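Local coordinates for protein uricase (Arthrobacter globiformis, PDB 2YZE) that catalyses the oxidation of uric acid to 5-hydroxyisourate, which is then processed further to (S)-allantoin, at residues N18-A23 against V65-Q70; L182-S187 against M245-K250. One frame throughout, in Å; residues are numbered along the deposited sequence.

Contact 1: residues N18-A23 against V65-Q70; sequences NQYGKA and VATDTQ. With NOB ((dihydroxyboranyloxy-hydroxy-boranyl)oxylithium), chain L.
The ring of Tyr20 meets Val65 edge-on: Val65 O lies in the ring plane, and Tyr20 OH donates to Val65 O at 2.6 Å. The bond is bent at the acceptor, with a C=O...donor angle of 117° and the hydroxyl tilted from the carbonyl plane. Thr67 CG2 also sits at the ring edge, 3.9 Å from Tyr20 CD2, and Phe52 of the same chain meets the ring edge-to-face. The amide of Gln70 approaches obliquely, its plane 88° from that of the ring, with Gln70 NE2 3.6 Å from Tyr20 CE2. That nitrogen adds a weak hydrogen bond to Val65 O, while Gln70 OE1 is held by Ser46, on strand 38-50. Gln70 CD packs on Gly21 CA; the backbones come nearest at Gly21 and Thr67, whose CA atoms are 4.8 Å apart.

In the T-fold of uricase, helix 67-78 packs against strand 13-31 beside an active site shared between subunits. Ala66 holds the N-cap position, and residues 18-23 continue the sheet into an antiparallel ladder with a strand of the second subunit, whose His251 packs on Lys22. Lys22 and Thr67 are assigned to the charge relay system, as is His251; Thr67 and Asp68 are also assigned to urate binding.

Lys22 bends at chi2 and chi3, which carries CE over the Thr67 carbonyl, 3.2 Å from Thr67 O. Its NZ donates to Thr67 OG1 at 2.9 Å, the two side chains crossing at about a right angle. Thr67 OG1 in turn donates to OB4 of the bound lithium-borate group at 2.7 Å, so one hydroxyl joins the lysine to the ligand. Arg180 of the second subunit holds the same group. A water accepts from Lys22 NZ and donates to Asp68 OD1, which also forms a salt bridge with Lys71.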
ATOM      1  N   ASN A  18     -17.201  21.467  10.442  1.00 22.27           N
ATOM      2  CA  ASN A  18     -16.570  20.418  11.228  1.00 22.40           C
ATOM      3  C   ASN A  18     -17.457  19.179  11.300  1.00 21.22           C
ATOM      4  O   ASN A  18     -18.679  19.260  11.129  1.00 21.09           O
ATOM      5  CB  ASN A  18     -16.255  20.934  12.640  1.00 22.02           C
ATOM      6  CG  ASN A  18     -17.507  21.245  13.452  1.00 24.56           C
ATOM      7  OD1 ASN A  18     -18.058  20.374  14.122  1.00 22.71           O
ATOM      8  ND2 ASN A  18     -17.966  22.491  13.384  1.00 22.56           N
ATOM      9  N   GLN A  19     -16.826  18.032  11.527  1.00 19.81           N
ATOM     10  CA  GLN A  19     -17.529  16.753  11.638  1.00 19.02           C
ATOM     11  C   GLN A  19     -16.586  15.774  12.316  1.00 18.32           C
ATOM     12  O   GLN A  19     -15.371  15.949  12.290  1.00 18.94           O
ATOM     13  CB  GLN A  19     -17.936  16.217  10.256  1.00 19.78           C
ATOM     14  CG  GLN A  19     -16.765  15.959   9.301  1.00 21.94           C
ATOM     15  CD  GLN A  19     -17.217  15.672   7.880  1.00 25.10           C
ATOM     16  OE1 GLN A  19     -18.287  16.105   7.461  1.00 26.14           O
ATOM     17  NE2 GLN A  19     -16.388  14.954   7.123  1.00 24.51           N
ATOM     18  N   TYR A  20     -17.144  14.747  12.934  1.00 18.39           N
ATOM     19  CA  TYR A  20     -16.317  13.767  13.613  1.00 18.68           C
ATOM     20  C   TYR A  20     -17.117  12.482  13.775  1.00 18.50           C
ATOM     21  O   TYR A  20     -18.354  12.497  13.782  1.00 19.75           O
ATOM     22  CB  TYR A  20     -15.907  14.281  14.997  1.00 18.12           C
ATOM     23  CG  TYR A  20     -16.987  14.059  16.024  1.00 19.91           C
ATOM     24  CD1 TYR A  20     -18.147  14.832  16.021  1.00 19.51           C
ATOM     25  CD2 TYR A  20     -16.898  13.004  16.933  1.00 20.09           C
ATOM     26  CE1 TYR A  20     -19.200  14.553  16.890  1.00 21.64           C
ATOM     27  CE2 TYR A  20     -17.942  12.714  17.804  1.00 20.43           C
ATOM     28  CZ  TYR A  20     -19.091  13.489  17.775  1.00 20.57           C
ATOM     29  OH  TYR A  20     -20.143  13.170  18.601  1.00 20.06           O
ATOM     30  N   GLY A  21     -16.405  11.371  13.921  1.00 17.24           N
ATOM     31  CA  GLY A  21     -17.070  10.096  14.097  1.00 19.33           C
ATOM     32  C   GLY A  21     -16.077   8.954  14.026  1.00 18.81           C
ATOM     33  O   GLY A  21     -14.865   9.160  14.161  1.00 17.71           O
ATOM     34  N   LYS A  22     -16.585   7.748  13.811  1.00 17.51           N
ATOM     35  CA  LYS A  22     -15.716   6.584  13.722  1.00 18.50           C
ATOM     36  C   LYS A  22     -15.567   6.213  12.264  1.00 17.05           C
ATOM     37  O   LYS A  22     -16.559   6.092  11.537  1.00 17.27           O
ATOM     38  CB  LYS A  22     -16.305   5.395  14.489  1.00 17.67           C
ATOM     39  CG  LYS A  22     -15.333   4.232  14.635  1.00 16.54           C
ATOM     40  CD  LYS A  22     -14.233   4.546  15.657  1.00 16.43           C
ATOM     41  CE  LYS A  22     -14.708   4.246  17.078  1.00 19.39           C
ATOM     42  NZ  LYS A  22     -13.740   4.711  18.120  1.00 22.33           N
ATOM     43  N   ALA A  23     -14.328   6.025  11.835  1.00 15.81           N
ATOM     44  CA  ALA A  23     -14.081   5.659  10.450  1.00 15.62           C
ATOM     45  C   ALA A  23     -13.614   4.218  10.301  1.00 16.44           C
ATOM     46  O   ALA A  23     -12.990   3.644  11.202  1.00 15.97           O
ATOM     47  CB  ALA A  23     -13.053   6.604   9.834  1.00 17.99           C
ATOM     48  N   VAL A  65     -21.289  12.682  21.127  1.00 23.39           N
ATOM     49  CA  VAL A  65     -21.678  11.282  21.104  1.00 24.77           C
ATOM     50  C   VAL A  65     -20.363  10.591  20.739  1.00 25.02           C
ATOM     51  O   VAL A  65     -19.822  10.808  19.654  1.00 23.60           O
ATOM     52  CB  VAL A  65     -22.733  11.021  20.011  1.00 25.05           C
ATOM     53  CG1 VAL A  65     -22.983   9.530  19.870  1.00 26.12           C
ATOM     54  CG2 VAL A  65     -24.035  11.739  20.366  1.00 26.23           C
ATOM     55  N   ALA A  66     -19.842   9.785  21.659  1.00 22.35           N
ATOM     56  CA  ALA A  66     -18.567   9.103  21.463  1.00 21.41           C
ATOM     57  C   ALA A  66     -18.424   8.381  20.123  1.00 20.14           C
ATOM     58  O   ALA A  66     -19.383   7.790  19.622  1.00 19.25           O
ATOM     59  CB  ALA A  66     -18.332   8.122  22.607  1.00 20.42           C
ATOM     60  N   THR A  67     -17.229   8.436  19.539  1.00 18.13           N
ATOM     61  CA  THR A  67     -17.005   7.743  18.271  1.00 19.79           C
ATOM     62  C   THR A  67     -17.176   6.252  18.566  1.00 19.38           C
ATOM     63  O   THR A  67     -17.609   5.485  17.715  1.00 19.95           O
ATOM     64  CB  THR A  67     -15.576   8.017  17.692  1.00 19.05           C
ATOM     65  OG1 THR A  67     -14.581   7.477  18.566  1.00 21.22           O
ATOM     66  CG2 THR A  67     -15.330   9.523  17.545  1.00 21.64           C
ATOM     67  N   ASP A  68     -16.851   5.848  19.791  1.00 20.56           N
ATOM     68  CA  ASP A  68     -16.983   4.448  20.196  1.00 20.19           C
ATOM     69  C   ASP A  68     -18.458   4.045  20.179  1.00 20.28           C
ATOM     70  O   ASP A  68     -18.806   2.909  19.839  1.00 20.22           O
ATOM     71  CB  ASP A  68     -16.417   4.248  21.607  1.00 22.67           C
ATOM     72  CG  ASP A  68     -16.401   2.788  22.031  1.00 24.77           C
ATOM     73  OD1 ASP A  68     -15.502   2.045  21.586  1.00 27.30           O
ATOM     74  OD2 ASP A  68     -17.293   2.378  22.801  1.00 26.86           O
ATOM     75  N   THR A  69     -19.319   4.985  20.557  1.00 19.50           N
ATOM     76  CA  THR A  69     -20.755   4.745  20.589  1.00 20.31           C
ATOM     77  C   THR A  69     -21.277   4.596  19.173  1.00 20.11           C
ATOM     78  O   THR A  69     -22.141   3.757  18.902  1.00 18.69           O
ATOM     79  CB  THR A  69     -21.505   5.908  21.284  1.00 19.65           C
ATOM     80  OG1 THR A  69     -21.106   5.977  22.657  1.00 18.50           O
ATOM     81  CG2 THR A  69     -23.011   5.695  21.210  1.00 21.59           C
ATOM     82  N   GLN A  70     -20.750   5.414  18.267  1.00 18.50           N
ATOM     83  CA  GLN A  70     -21.169   5.351  16.879  1.00 19.73           C
ATOM     84  C   GLN A  70     -20.810   3.981  16.326  1.00 17.42           C
ATOM     85  O   GLN A  70     -21.600   3.367  15.612  1.00 17.15           O
ATOM     86  CB  GLN A  70     -20.506   6.473  16.073  1.00 18.67           C
ATOM     87  CG  GLN A  70     -20.993   7.856  16.508  1.00 19.92           C
ATOM     88  CD  GLN A  70     -20.385   8.990  15.706  1.00 21.39           C
ATOM     89  OE1 GLN A  70     -20.429   8.990  14.474  1.00 20.64           O
ATOM     90  NE2 GLN A  70     -19.824   9.974  16.406  1.00 20.34           N
TER
HETATM   91  B1  NOB L 404     -12.826  11.885  21.147  1.00 37.18           B
HETATM   92  B2  NOB L 404     -12.892   9.300  20.793  1.00 38.52           B
HETATM   93  OB1 NOB L 404     -14.043  12.447  20.336  1.00 35.41           O
HETATM   94  OB2 NOB L 404     -12.380  10.497  21.724  1.00 37.91           O
HETATM   95  OB3 NOB L 404     -11.589  12.732  21.562  1.00 31.34           O
HETATM   96  OB4 NOB L 404     -12.442   8.909  19.322  1.00 37.45           O
HETATM   97  OB5 NOB L 404     -14.090   8.476  21.424  1.00 37.14           O
HETATM   98 LI   NOB L 404     -15.064  10.165  20.987  1.00 35.24          LI
HETATM   99  O   HOH W   1     -13.276   3.225  20.365  1.00 29.60           O

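Contact 2: residues L182-S187 against M245-K250; sequences LATDVS and MSLPNK. With NOB ((dihydroxyboranyloxy-hydroxy-boranyl)oxylithium), chain I.
Lys250 NZ forms a salt bridge with Asp185 OD1 at 3.0 Å, arriving on the syn side but 26° out of the carboxylate plane; its bond to Asp185 OD2 is weak. Thr154 on strand 143-157 also holds Asp185 OD1. The pair lies across two antiparallel strands, 182-192 and 240-254, whose short segments run at 152° with axes 5.2 Å apart. Their ladder is interrupted at Pro248, which has no N-H to give, and the nearby Asp185 N is buried with no partner in the model. Thr184 OG1, anti to the backbone N (chi1 -174°), takes up Pro248 O, donating to it at 2.6 Å in the carbonyl plane and on a lone pair. Backbone bonds flank this site, from Lys250 N to Ala183 O and from Ser246 N to Ser187 O.

One water donates to both Asp185 O and Ser246 O; another accepts from Ala183 N beside Asn249. Asn249, assigned to urate binding, donates weakly from ND2 to OB4 of the lithium-borate group, which Arg180 also holds. In the packing, Asp185 CB meets Pro248 CG, and Leu247, which also touches Met226 of helix 222-236, brings CD2 to 3.9 Å from Val186 CA.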
ATOM      1  N   LEU A 182      -5.973   1.558 -24.682  1.00 17.31           N
ATOM      2  CA  LEU A 182      -6.641   2.518 -23.809  1.00 17.60           C
ATOM      3  C   LEU A 182      -6.975   1.718 -22.560  1.00 16.35           C
ATOM      4  O   LEU A 182      -7.833   0.841 -22.595  1.00 18.01           O
ATOM      5  CB  LEU A 182      -7.930   3.049 -24.451  1.00 18.26           C
ATOM      6  CG  LEU A 182      -8.738   4.038 -23.596  1.00 20.52           C
ATOM      7  CD1 LEU A 182      -7.933   5.304 -23.356  1.00 19.91           C
ATOM      8  CD2 LEU A 182     -10.043   4.374 -24.294  1.00 19.85           C
ATOM      9  N   ALA A 183      -6.268   1.991 -21.473  1.00 17.59           N
ATOM     10  CA  ALA A 183      -6.498   1.284 -20.216  1.00 20.00           C
ATOM     11  C   ALA A 183      -6.764   2.295 -19.110  1.00 20.13           C
ATOM     12  O   ALA A 183      -6.120   3.349 -19.047  1.00 17.95           O
ATOM     13  CB  ALA A 183      -5.283   0.433 -19.865  1.00 19.51           C
ATOM     14  N   THR A 184      -7.706   1.976 -18.230  1.00 19.21           N
ATOM     15  CA  THR A 184      -8.033   2.885 -17.147  1.00 19.66           C
ATOM     16  C   THR A 184      -8.626   2.136 -15.960  1.00 21.09           C
ATOM     17  O   THR A 184      -8.893   0.938 -16.045  1.00 21.34           O
ATOM     18  CB  THR A 184      -9.036   3.975 -17.636  1.00 20.40           C
ATOM     19  OG1 THR A 184      -9.238   4.944 -16.606  1.00 19.77           O
ATOM     20  CG2 THR A 184     -10.378   3.360 -17.995  1.00 20.81           C
ATOM     21  N   ASP A 185      -8.790   2.847 -14.847  1.00 22.07           N
ATOM     22  CA  ASP A 185      -9.394   2.292 -13.636  1.00 23.83           C
ATOM     23  C   ASP A 185     -10.710   3.039 -13.525  1.00 23.17           C
ATOM     24  O   ASP A 185     -10.718   4.250 -13.330  1.00 24.49           O
ATOM     25  CB  ASP A 185      -8.564   2.594 -12.387  1.00 25.65           C
ATOM     26  CG  ASP A 185      -7.264   1.827 -12.341  1.00 30.29           C
ATOM     27  OD1 ASP A 185      -7.202   0.713 -12.903  1.00 32.01           O
ATOM     28  OD2 ASP A 185      -6.306   2.334 -11.718  1.00 33.83           O
ATOM     29  N   VAL A 186     -11.822   2.337 -13.663  1.00 23.31           N
ATOM     30  CA  VAL A 186     -13.108   3.006 -13.595  1.00 24.41           C
ATOM     31  C   VAL A 186     -13.491   3.420 -12.174  1.00 26.33           C
ATOM     32  O   VAL A 186     -13.743   2.577 -11.311  1.00 26.31           O
ATOM     33  CB  VAL A 186     -14.223   2.119 -14.192  1.00 25.61           C
ATOM     34  CG1 VAL A 186     -15.550   2.881 -14.209  1.00 26.72           C
ATOM     35  CG2 VAL A 186     -13.840   1.696 -15.606  1.00 24.36           C
ATOM     36  N   SER A 187     -13.482   4.728 -11.942  1.00 26.42           N
ATOM     37  CA  SER A 187     -13.875   5.320 -10.668  1.00 27.18           C
ATOM     38  C   SER A 187     -15.023   6.225 -11.056  1.00 26.91           C
ATOM     39  O   SER A 187     -14.824   7.239 -11.735  1.00 24.60           O
ATOM     40  CB  SER A 187     -12.759   6.171 -10.056  1.00 30.27           C
ATOM     41  OG  SER A 187     -11.898   5.396  -9.247  1.00 34.99           O
ATOM     42  N   MET A 245     -16.797  11.143 -12.999  1.00 21.05           N
ATOM     43  CA  MET A 245     -15.807  10.112 -13.261  1.00 22.23           C
ATOM     44  C   MET A 245     -14.390  10.669 -13.184  1.00 22.00           C
ATOM     45  O   MET A 245     -14.138  11.828 -13.535  1.00 20.15           O
ATOM     46  CB  MET A 245     -16.061   9.484 -14.634  1.00 24.14           C
ATOM     47  CG  MET A 245     -17.341   8.660 -14.696  1.00 28.16           C
ATOM     48  SD  MET A 245     -17.712   8.048 -16.355  1.00 32.30           S
ATOM     49  CE  MET A 245     -18.682   9.387 -16.965  1.00 29.79           C
ATOM     50  N   SER A 246     -13.480   9.825 -12.708  1.00 20.97           N
ATOM     51  CA  SER A 246     -12.068  10.155 -12.567  1.00 20.72           C
ATOM     52  C   SER A 246     -11.362   8.966 -13.205  1.00 22.65           C
ATOM     53  O   SER A 246     -11.255   7.891 -12.597  1.00 21.83           O
ATOM     54  CB  SER A 246     -11.693  10.274 -11.090  1.00 21.58           C
ATOM     55  OG  SER A 246     -10.333  10.643 -10.939  1.00 23.31           O
ATOM     56  N   LEU A 247     -10.899   9.162 -14.437  1.00 19.42           N
ATOM     57  CA  LEU A 247     -10.263   8.093 -15.193  1.00 20.97           C
ATOM     58  C   LEU A 247      -8.793   8.302 -15.520  1.00 20.54           C
ATOM     59  O   LEU A 247      -8.434   9.224 -16.249  1.00 20.40           O
ATOM     60  CB  LEU A 247     -11.027   7.876 -16.505  1.00 20.78           C
ATOM     61  CG  LEU A 247     -12.533   7.625 -16.394  1.00 22.14           C
ATOM     62  CD1 LEU A 247     -13.126   7.460 -17.777  1.00 19.82           C
ATOM     63  CD2 LEU A 247     -12.785   6.379 -15.552  1.00 22.16           C
ATOM     64  N   PRO A 248      -7.917   7.448 -14.973  1.00 21.41           N
ATOM     65  CA  PRO A 248      -6.492   7.600 -15.270  1.00 21.27           C
ATOM     66  C   PRO A 248      -6.213   6.989 -16.638  1.00 23.41           C
ATOM     67  O   PRO A 248      -6.885   6.040 -17.047  1.00 24.22           O
ATOM     68  CB  PRO A 248      -5.823   6.813 -14.149  1.00 22.10           C
ATOM     69  CG  PRO A 248      -6.807   5.705 -13.896  1.00 22.33           C
ATOM     70  CD  PRO A 248      -8.126   6.461 -13.897  1.00 21.41           C
ATOM     71  N   ASN A 249      -5.260   7.548 -17.370  1.00 23.26           N
ATOM     72  CA  ASN A 249      -4.914   6.977 -18.662  1.00 22.48           C
ATOM     73  C   ASN A 249      -3.641   6.213 -18.344  1.00 22.62           C
ATOM     74  O   ASN A 249      -2.547   6.782 -18.349  1.00 22.77           O
ATOM     75  CB  ASN A 249      -4.642   8.064 -19.702  1.00 24.27           C
ATOM     76  CG  ASN A 249      -4.601   7.511 -21.119  1.00 29.24           C
ATOM     77  OD1 ASN A 249      -4.587   6.294 -21.321  1.00 30.00           O
ATOM     78  ND2 ASN A 249      -4.581   8.402 -22.108  1.00 31.46           N
ATOM     79  N   LYS A 250      -3.803   4.931 -18.027  1.00 22.63           N
ATOM     80  CA  LYS A 250      -2.690   4.062 -17.665  1.00 23.22           C
ATOM     81  C   LYS A 250      -1.941   3.673 -18.925  1.00 23.05           C
ATOM     82  O   LYS A 250      -2.340   2.773 -19.666  1.00 20.61           O
ATOM     83  CB  LYS A 250      -3.224   2.836 -16.932  1.00 22.83           C
ATOM     84  CG  LYS A 250      -4.348   3.210 -15.962  1.00 29.00           C
ATOM     85  CD  LYS A 250      -4.309   2.419 -14.683  1.00 33.26           C
ATOM     86  CE  LYS A 250      -4.467   0.945 -14.920  1.00 34.85           C
ATOM     87  NZ  LYS A 250      -4.330   0.235 -13.623  1.00 39.61           N
TER
HETATM   88  B1  NOB I 403      -5.838  11.890 -23.993  1.00 32.07           B
HETATM   89  B2  NOB I 403      -3.446  11.261 -23.224  1.00 33.32           B
HETATM   90  OB1 NOB I 403      -6.041  13.338 -23.457  1.00 30.03           O
HETATM   91  OB2 NOB I 403      -4.621  10.948 -24.272  1.00 32.55           O
HETATM   92  OB3 NOB I 403      -6.998  10.922 -24.356  1.00 30.76           O
HETATM   93  OB4 NOB I 403      -3.402  11.010 -21.652  1.00 34.10           O
HETATM   94  OB5 NOB I 403      -2.218  12.029 -23.859  1.00 30.90           O
HETATM   95 LI   NOB I 403      -3.511  13.544 -23.730  1.00 25.77          LI
HETATM   96  O   HOH W   2      -4.058   3.640 -21.557  1.00 22.18           O
HETATM   97  O   HOH W   3      -9.704   5.505 -11.083  1.00 31.57           O

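In the fold
Both contacts reach the same antiparallel sheet, but on opposite sides of the chain's centre, with their own centres about 33 Å apart. Contact 1 is the more buried and joins a strand to a helix and the loop before it, through bonds given by side chains; contact 2, partly buried, joins two neighbouring strands and includes backbone bonds. Contact 1 lies at a subunit interface, whereas no other chain touches the two segments of contact 2. Each nevertheless supplies a residue to a lithium-borate site, and these are two separate copies of the same kind of site. Thr67 of the second subunit also bonds the group at contact 2, and Arg180 of that subunit the one at contact 1.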